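Local coordinates for protein Crov588 (Cafeteriavirus, PDB 6NYR) that is of unknown function but folds into a ring-shaped leucine-rich repeat solenoid built largely from FNIP repeats, at residues 57-60 / 61-65; 177-180 / 181-184; 85-89 / 90-94. All coordinates share one frame; numbering follows the deposited sequence.

Overall arrangement
All three contacts are turns or caps on the coils of one circular leucine-rich repeat chain, and each is a local contact within one continuous stretch. Contact 1 (57-60 / 61-65) follows strand 56-58, and contact 3 (85-89 / 90-94) forms the start of helix 89-93, beyond the next strand, 78-80. Their centres are about 16 Å apart, and they touch where Phe65 O packs on Lys85 CB at 3.6 Å; Tyr81 meets side chains of both. Contact 2 (177-180 / 181-184) lies several coils further on, with its centre about 34 Å from that of contact 1 and about 30 Å from that of contact 3.

Contact 1: 57-60 / 61-65; sequences IKFG and WTSEF
The phenyl rings of Phe59 and Phe65 form an offset stack, their centroids 4.6 Å apart and their planes inclined by 24°. CE1 of Phe59 sits over one face of the Phe65 ring, displaced toward the rim, and comes within 3.5 Å of Phe65 CG, while CZ of Phe59 reaches over the CD2-CE2 side of the same ring. The Phe65 ring gets there because its CG stands anti to the backbone N (chi1 176°), which turns it back toward the Phe59 ring, just past the strand. The Trp61 indole is turned elsewhere: CG2 of the neighbouring Thr62 lies 3.3 Å above the centre of one indole face, and only CB of Trp61 meets Gly60. Between the two phenylalanines the chain reverses in a type I beta turn from Gly60 to Ser63, closed by a bond of 2.9 Å from Ser63 N to Gly60 O, the donor tilted 34° from the carbonyl plane. Gly60 enters this turn at a positive phi, where a CB would press on the carbonyl O of Phe59. Ser63 works on both sides of the bend. Its CB rests 3.5 Å from Phe59 O, and its OG, 3.9 Å from Phe59 CD1, accepts from Phe65 N at 3.0 Å with a nearly straight N-H. That second bond fixes the backbone just where the Phe65 side chain departs. Phe59 also meets the rings of Phe38 and Tyr81 on the neighbouring coils, so the aromatic contact continues to the coil before and the coil after. A beta turn passing into an ST turn thus carries the chain off strand 56-58, within an aromatic cluster that joins adjacent coils of this leucine-rich repeat solenoid.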
loop_
_atom_site.group_PDB
_atom_site.type_symbol
_atom_site.label_atom_id
_atom_site.label_comp_id
_atom_site.label_asym_id
_atom_site.label_seq_id
_atom_site.Cartn_x
_atom_site.Cartn_y
_atom_site.Cartn_z
ATOM N N ILE A 57 1.312 22.793 13.697
ATOM C CA ILE A 57 -0.043 22.455 14.125
ATOM C C ILE A 57 -0.813 22.039 12.879
ATOM O O ILE A 57 -1.170 22.884 12.047
ATOM C CB ILE A 57 -0.736 23.621 14.847
ATOM C CG1 ILE A 57 0.006 23.942 16.152
ATOM C CG2 ILE A 57 -2.191 23.284 15.132
ATOM C CD1 ILE A 57 -0.558 25.115 16.926
ATOM N N LYS A 58 -1.072 20.742 12.752
ATOM C CA LYS A 58 -1.773 20.166 11.611
ATOM C C LYS A 58 -3.165 19.748 12.060
ATOM O O LYS A 58 -3.306 18.996 13.029
ATOM C CB LYS A 58 -0.991 18.971 11.051
ATOM C CG LYS A 58 -1.453 18.490 9.684
ATOM C CD LYS A 58 -2.568 17.466 9.786
ATOM C CE LYS A 58 -2.895 16.864 8.422
ATOM N NZ LYS A 58 -1.958 15.775 8.030
ATOM N N PHE A 59 -4.192 20.250 11.374
ATOM C CA PHE A 59 -5.565 20.052 11.826
ATOM C C PHE A 59 -6.293 18.903 11.142
ATOM O O PHE A 59 -7.210 18.333 11.740
ATOM C CB PHE A 59 -6.383 21.338 11.628
ATOM C CG PHE A 59 -6.328 22.280 12.799
ATOM C CD1 PHE A 59 -7.147 22.086 13.896
ATOM C CD2 PHE A 59 -5.464 23.363 12.797
ATOM C CE1 PHE A 59 -7.099 22.944 14.975
ATOM C CE2 PHE A 59 -5.415 24.226 13.875
ATOM C CZ PHE A 59 -6.234 24.016 14.964
ATOM N N GLY A 60 -5.927 18.533 9.922
ATOM C CA GLY A 60 -6.644 17.467 9.245
ATOM C C GLY A 60 -7.874 17.979 8.527
ATOM O O GLY A 60 -8.699 18.681 9.120
ATOM N N TRP A 61 -8.026 17.595 7.257
ATOM C CA TRP A 61 -8.869 18.363 6.348
ATOM C C TRP A 61 -10.344 18.382 6.736
ATOM O O TRP A 61 -11.053 19.307 6.327
ATOM C CB TRP A 61 -8.694 17.842 4.915
ATOM C CG TRP A 61 -9.219 16.462 4.640
ATOM C CD1 TRP A 61 -8.653 15.273 5.004
ATOM C CD2 TRP A 61 -10.406 16.133 3.909
ATOM N NE1 TRP A 61 -9.423 14.225 4.555
ATOM C CE2 TRP A 61 -10.504 14.727 3.879
ATOM C CE3 TRP A 61 -11.399 16.893 3.281
ATOM C CZ2 TRP A 61 -11.559 14.064 3.250
ATOM C CZ3 TRP A 61 -12.445 16.234 2.658
ATOM C CH2 TRP A 61 -12.516 14.834 2.647
ATOM N N THR A 62 -10.824 17.417 7.517
ATOM C CA THR A 62 -12.232 17.393 7.899
ATOM C C THR A 62 -12.476 17.996 9.281
ATOM O O THR A 62 -13.587 17.877 9.811
ATOM C CB THR A 62 -12.790 15.965 7.862
ATOM O OG1 THR A 62 -12.101 15.146 8.813
ATOM C CG2 THR A 62 -12.643 15.362 6.472
ATOM N N SER A 63 -11.477 18.657 9.861
ATOM C CA SER A 63 -11.592 19.161 11.224
ATOM C C SER A 63 -12.784 20.097 11.394
ATOM O O SER A 63 -13.098 20.905 10.516
ATOM C CB SER A 63 -10.310 19.899 11.616
ATOM O OG SER A 63 -10.592 20.983 12.493
ATOM N N GLU A 64 -13.438 19.987 12.549
ATOM C CA GLU A 64 -14.585 20.815 12.909
ATOM C C GLU A 64 -14.185 22.076 13.674
ATOM O O GLU A 64 -15.051 22.744 14.248
ATOM C CB GLU A 64 -15.561 19.985 13.749
ATOM C CG GLU A 64 -16.065 18.732 13.045
ATOM C CD GLU A 64 -17.167 18.018 13.809
ATOM O OE1 GLU A 64 -17.599 18.532 14.862
ATOM O OE2 GLU A 64 -17.609 16.941 13.352
ATOM N N PHE A 65 -12.899 22.419 13.677
ATOM C CA PHE A 65 -12.402 23.576 14.410
ATOM C C PHE A 65 -12.791 24.877 13.717
ATOM O O PHE A 65 -12.520 25.065 12.527
ATOM C CB PHE A 65 -10.876 23.463 14.529
ATOM C CG PHE A 65 -10.213 24.633 15.188
ATOM C CD1 PHE A 65 -10.201 24.747 16.565
ATOM C CD2 PHE A 65 -9.574 25.604 14.432
ATOM C CE1 PHE A 65 -9.582 25.815 17.181
ATOM C CE2 PHE A 65 -8.952 26.676 15.042
ATOM C CZ PHE A 65 -8.954 26.780 16.421
#

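Contact 2: 177-180 / 181-184; sequences KITE and NVLP
Asn181 follows Glu180 at the bend of the loop, and their two side chains lie alongside one another, pointing the same way. OD1 of Asn181 approaches the aliphatic CG of Glu180 at 3.3 Å, and the amide and carboxylate planes are only 16° apart, so the two flat ends are nearly parallel. Glu180 keeps this line because its chain runs extended beyond CG. Asn181 itself has a positive phi (66°), as expected at the third position of the type II turn that spans Thr179 to Val182. Val182 closes that turn with a weak bond of 3.4 Å from its N to Thr179 O. Its side chain turns back over the first half of the loop: with CG1 anti to the backbone N (chi1 172°), CG2 is left beside that N and touches Thr179 twice, at O (3.3 Å) and at OG1 (3.5 Å). In this FNIP repeat, a member of the leucine-rich repeat clan, the turn lies in the loop between strands 167-169 and 189-191, where the coil swings round from one strand to the next. Next to the bend, Asn181 touches Glu158 and Glu180 touches Asn203, both in loops. Leu183 brings its N to a water that accepts from it at 3.0 Å and donates to Thr179 O at 2.8 Å; this bridge ties the second half of the loop to the same carbonyl that the turn bond uses. On the buried side, CG of Leu183 packs against CG2 of Ile178 at 3.9 Å, the two side chains crossing at about a right angle. Ile178 extends that apolar patch toward Phe192 and Val204.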
loop_
_atom_site.group_PDB
_atom_site.type_symbol
_atom_site.label_atom_id
_atom_site.label_comp_id
_atom_site.label_asym_id
_atom_site.label_seq_id
_atom_site.Cartn_x
_atom_site.Cartn_y
_atom_site.Cartn_z
ATOM N N LYS A 177 -6.525 33.449 -18.535
ATOM C CA LYS A 177 -5.366 33.534 -19.413
ATOM C C LYS A 177 -4.121 33.871 -18.605
ATOM O O LYS A 177 -4.173 34.619 -17.623
ATOM C CB LYS A 177 -5.612 34.585 -20.496
ATOM C CG LYS A 177 -4.499 34.721 -21.531
ATOM C CD LYS A 177 -4.193 33.401 -22.224
ATOM C CE LYS A 177 -3.020 33.539 -23.193
ATOM N NZ LYS A 177 -3.412 34.155 -24.493
ATOM N N ILE A 178 -2.997 33.294 -19.020
ATOM C CA ILE A 178 -1.682 33.596 -18.465
ATOM C C ILE A 178 -0.844 34.210 -19.575
ATOM O O ILE A 178 -0.569 33.550 -20.586
ATOM C CB ILE A 178 -0.996 32.346 -17.886
ATOM C CG1 ILE A 178 -1.764 31.870 -16.655
ATOM C CG2 ILE A 178 0.464 32.633 -17.571
ATOM C CD1 ILE A 178 -1.277 30.554 -16.104
ATOM N N THR A 179 -0.437 35.467 -19.388
ATOM C CA THR A 179 0.262 36.197 -20.431
ATOM C C THR A 179 1.753 36.338 -20.099
ATOM O O THR A 179 2.261 35.773 -19.123
ATOM C CB THR A 179 -0.361 37.582 -20.652
ATOM O OG1 THR A 179 -0.197 38.385 -19.473
ATOM C CG2 THR A 179 -1.838 37.472 -20.986
ATOM N N GLU A 180 2.446 37.126 -20.920
ATOM C CA GLU A 180 3.896 37.264 -20.854
ATOM C C GLU A 180 4.332 37.898 -19.541
ATOM O O GLU A 180 3.717 38.848 -19.049
ATOM C CB GLU A 180 4.344 38.113 -22.051
ATOM C CG GLU A 180 5.749 37.912 -22.558
ATOM C CD GLU A 180 5.905 38.429 -23.993
ATOM O OE1 GLU A 180 4.876 38.635 -24.670
ATOM O OE2 GLU A 180 7.054 38.631 -24.437
ATOM N N ASN A 181 5.402 37.343 -18.967
ATOM C CA ASN A 181 6.052 37.866 -17.770
ATOM C C ASN A 181 5.176 37.774 -16.525
ATOM O O ASN A 181 5.385 38.526 -15.564
ATOM C CB ASN A 181 6.508 39.316 -17.971
ATOM C CG ASN A 181 7.407 39.485 -19.179
ATOM O OD1 ASN A 181 6.963 39.946 -20.228
ATOM N ND2 ASN A 181 8.673 39.103 -19.041
ATOM N N VAL A 182 4.194 36.878 -16.519
ATOM C CA VAL A 182 3.383 36.648 -15.329
ATOM C C VAL A 182 4.002 35.575 -14.444
ATOM O O VAL A 182 4.051 35.724 -13.222
ATOM C CB VAL A 182 1.947 36.264 -15.741
ATOM C CG1 VAL A 182 1.139 35.835 -14.525
ATOM C CG2 VAL A 182 1.268 37.421 -16.464
ATOM N N LEU A 183 4.477 34.495 -15.047
ATOM C CA LEU A 183 5.107 33.404 -14.316
ATOM C C LEU A 183 6.546 33.772 -13.979
ATOM O O LEU A 183 7.298 34.190 -14.868
ATOM C CB LEU A 183 5.068 32.131 -15.153
ATOM C CG LEU A 183 3.676 31.613 -15.517
ATOM C CD1 LEU A 183 3.794 30.431 -16.475
ATOM C CD2 LEU A 183 2.892 31.219 -14.280
ATOM N N PRO A 184 6.965 33.632 -12.720
ATOM C CA PRO A 184 8.326 34.047 -12.360
ATOM C C PRO A 184 9.398 33.230 -13.070
ATOM O O PRO A 184 9.196 32.069 -13.438
ATOM C CB PRO A 184 8.377 33.859 -10.838
ATOM C CG PRO A 184 7.172 33.047 -10.472
ATOM C CD PRO A 184 6.145 33.289 -11.540
HETATM O O HOH W 1 4.383 34.392 -18.010
#

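Contact 3: 85-89 / 90-94; sequences KNHSL and EELQN
OE2 of Glu91 is gripped by a lysine and a histidine from the loop before it. Lys85 NZ donates at 2.8 Å in a salt bridge, meeting OE2 on its syn side and tilted out of the carboxylate plane, while His87 ND1 adds a weak bond of 2.9 Å. The second oxygen, OE1, takes a weak bond from the same ammonium group and another from Val69 N. The site adjoins a helix N-cap: Ser88 stands just before the short helix 89-93, and its OG accepts from Glu91 N at 3.1 Å with an N-H...O angle of 167°. Glu91 therefore offers its backbone to the cap and its carboxylate to the loop. Its CG is anti to the backbone N and the chain beyond is extended, which carries the carboxylate away from the helix to Lys85, arriving from the opposite direction. Against His87 the carboxylate stands almost upright, its plane 86° from that of the imidazole, with CD at the ring edge. The imidazole is anchored from its other nitrogen, since NE2 accepts from Gly105 N, which puts the ring proton on ND1, the nitrogen facing Glu91. Tyr81 meets the ring edge-to-face and also receives Lys85 in a cation-pi contact. The lysine charge, helped by the ND1 donor, would probably stabilise a charged carboxylate in this buried spot. The first helical turn then follows in regular backbone bonds, Leu92 N to Ser88 O and Gln93 N to Leu89 O. Leu92 closes the contact over the imidazole, its CD2 lying above one face, offset toward the rim, in a CH-pi contact 4.0 Å from the His87 ring centroid and 25° off the ring normal.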
loop_
_atom_site.group_PDB
_atom_site.type_symbol
_atom_site.label_atom_id
_atom_site.label_comp_id
_atom_site.label_asym_id
_atom_site.label_seq_id
_atom_site.Cartn_x
_atom_site.Cartn_y
_atom_site.Cartn_z
ATOM N N LYS A 85 -12.860 26.074 9.204
ATOM C CA LYS A 85 -12.198 27.232 9.790
ATOM C C LYS A 85 -12.323 28.454 8.887
ATOM O O LYS A 85 -12.039 28.386 7.688
ATOM C CB LYS A 85 -10.724 26.919 10.043
ATOM C CG LYS A 85 -9.917 28.067 10.640
ATOM C CD LYS A 85 -10.437 28.467 12.017
ATOM C CE LYS A 85 -9.511 29.480 12.686
ATOM N NZ LYS A 85 -10.003 30.886 12.590
ATOM N N ASN A 86 -12.748 29.568 9.474
ATOM C CA ASN A 86 -12.785 30.869 8.824
ATOM C C ASN A 86 -11.665 31.744 9.375
ATOM O O ASN A 86 -11.004 31.404 10.360
ATOM C CB ASN A 86 -14.147 31.539 9.045
ATOM C CG ASN A 86 -14.464 32.584 7.992
ATOM O OD1 ASN A 86 -13.583 33.052 7.272
ATOM N ND2 ASN A 86 -15.736 32.957 7.898
ATOM N N HIS A 87 -11.450 32.887 8.724
ATOM C CA HIS A 87 -10.510 33.875 9.224
ATOM C C HIS A 87 -11.068 35.276 9.004
ATOM O O HIS A 87 -11.741 35.552 8.009
ATOM C CB HIS A 87 -9.131 33.796 8.534
ATOM C CG HIS A 87 -8.441 32.479 8.700
ATOM N ND1 HIS A 87 -7.870 32.080 9.891
ATOM C CD2 HIS A 87 -8.219 31.474 7.821
ATOM C CE1 HIS A 87 -7.338 30.880 9.740
ATOM N NE2 HIS A 87 -7.534 30.491 8.493
ATOM N N SER A 88 -10.765 36.167 9.947
ATOM C CA SER A 88 -10.818 37.602 9.711
ATOM C C SER A 88 -9.423 38.073 9.307
ATOM O O SER A 88 -8.420 37.409 9.586
ATOM C CB SER A 88 -11.289 38.359 10.952
ATOM O OG SER A 88 -10.220 38.573 11.850
ATOM N N LEU A 89 -9.362 39.218 8.623
ATOM C CA LEU A 89 -8.059 39.754 8.241
ATOM C C LEU A 89 -7.229 40.134 9.458
ATOM O O LEU A 89 -5.999 40.009 9.419
ATOM C CB LEU A 89 -8.238 40.949 7.307
ATOM C CG LEU A 89 -9.096 40.657 6.069
ATOM C CD1 LEU A 89 -9.404 41.927 5.301
ATOM C CD2 LEU A 89 -8.404 39.633 5.183
ATOM N N GLU A 90 -7.872 40.614 10.525
ATOM C CA GLU A 90 -7.180 40.794 11.794
ATOM C C GLU A 90 -6.468 39.516 12.218
ATOM O O GLU A 90 -5.283 39.538 12.566
ATOM C CB GLU A 90 -8.170 41.240 12.874
ATOM C CG GLU A 90 -7.563 41.285 14.272
ATOM C CD GLU A 90 -8.284 42.238 15.206
ATOM O OE1 GLU A 90 -8.394 43.435 14.866
ATOM O OE2 GLU A 90 -8.733 41.794 16.284
ATOM N N GLU A 91 -7.184 38.388 12.211
ATOM C CA GLU A 91 -6.569 37.116 12.578
ATOM C C GLU A 91 -5.292 36.867 11.780
ATOM O O GLU A 91 -4.261 36.472 12.338
ATOM C CB GLU A 91 -7.564 35.969 12.376
ATOM C CG GLU A 91 -6.937 34.594 12.538
ATOM C CD GLU A 91 -7.943 33.520 12.903
ATOM O OE1 GLU A 91 -9.048 33.858 13.378
ATOM O OE2 GLU A 91 -7.621 32.327 12.722
ATOM N N LEU A 92 -5.347 37.076 10.462
ATOM C CA LEU A 92 -4.180 36.812 9.628
ATOM C C LEU A 92 -3.048 37.776 9.955
ATOM O O LEU A 92 -1.871 37.395 9.950
ATOM C CB LEU A 92 -4.558 36.911 8.152
ATOM C CG LEU A 92 -5.687 35.990 7.690
ATOM C CD1 LEU A 92 -5.887 36.121 6.184
ATOM C CD2 LEU A 92 -5.415 34.550 8.097
ATOM N N GLN A 93 -3.392 39.033 10.231
ATOM C CA GLN A 93 -2.402 40.028 10.620
ATOM C C GLN A 93 -1.774 39.691 11.965
ATOM O O GLN A 93 -0.640 40.103 12.241
ATOM C CB GLN A 93 -3.093 41.391 10.670
ATOM C CG GLN A 93 -2.244 42.591 10.372
ATOM C CD GLN A 93 -3.103 43.776 9.952
ATOM O OE1 GLN A 93 -4.293 43.623 9.664
ATOM N NE2 GLN A 93 -2.506 44.960 9.917
ATOM N N ASN A 94 -2.479 38.933 12.798
ATOM C CA ASN A 94 -1.965 38.510 14.092
ATOM C C ASN A 94 -1.203 37.194 14.038
ATOM O O ASN A 94 -0.693 36.756 15.072
ATOM C CB ASN A 94 -3.120 38.391 15.095
ATOM C CG ASN A 94 -3.662 39.743 15.517
ATOM O OD1 ASN A 94 -2.978 40.763 15.401
ATOM N ND2 ASN A 94 -4.896 39.761 16.010
#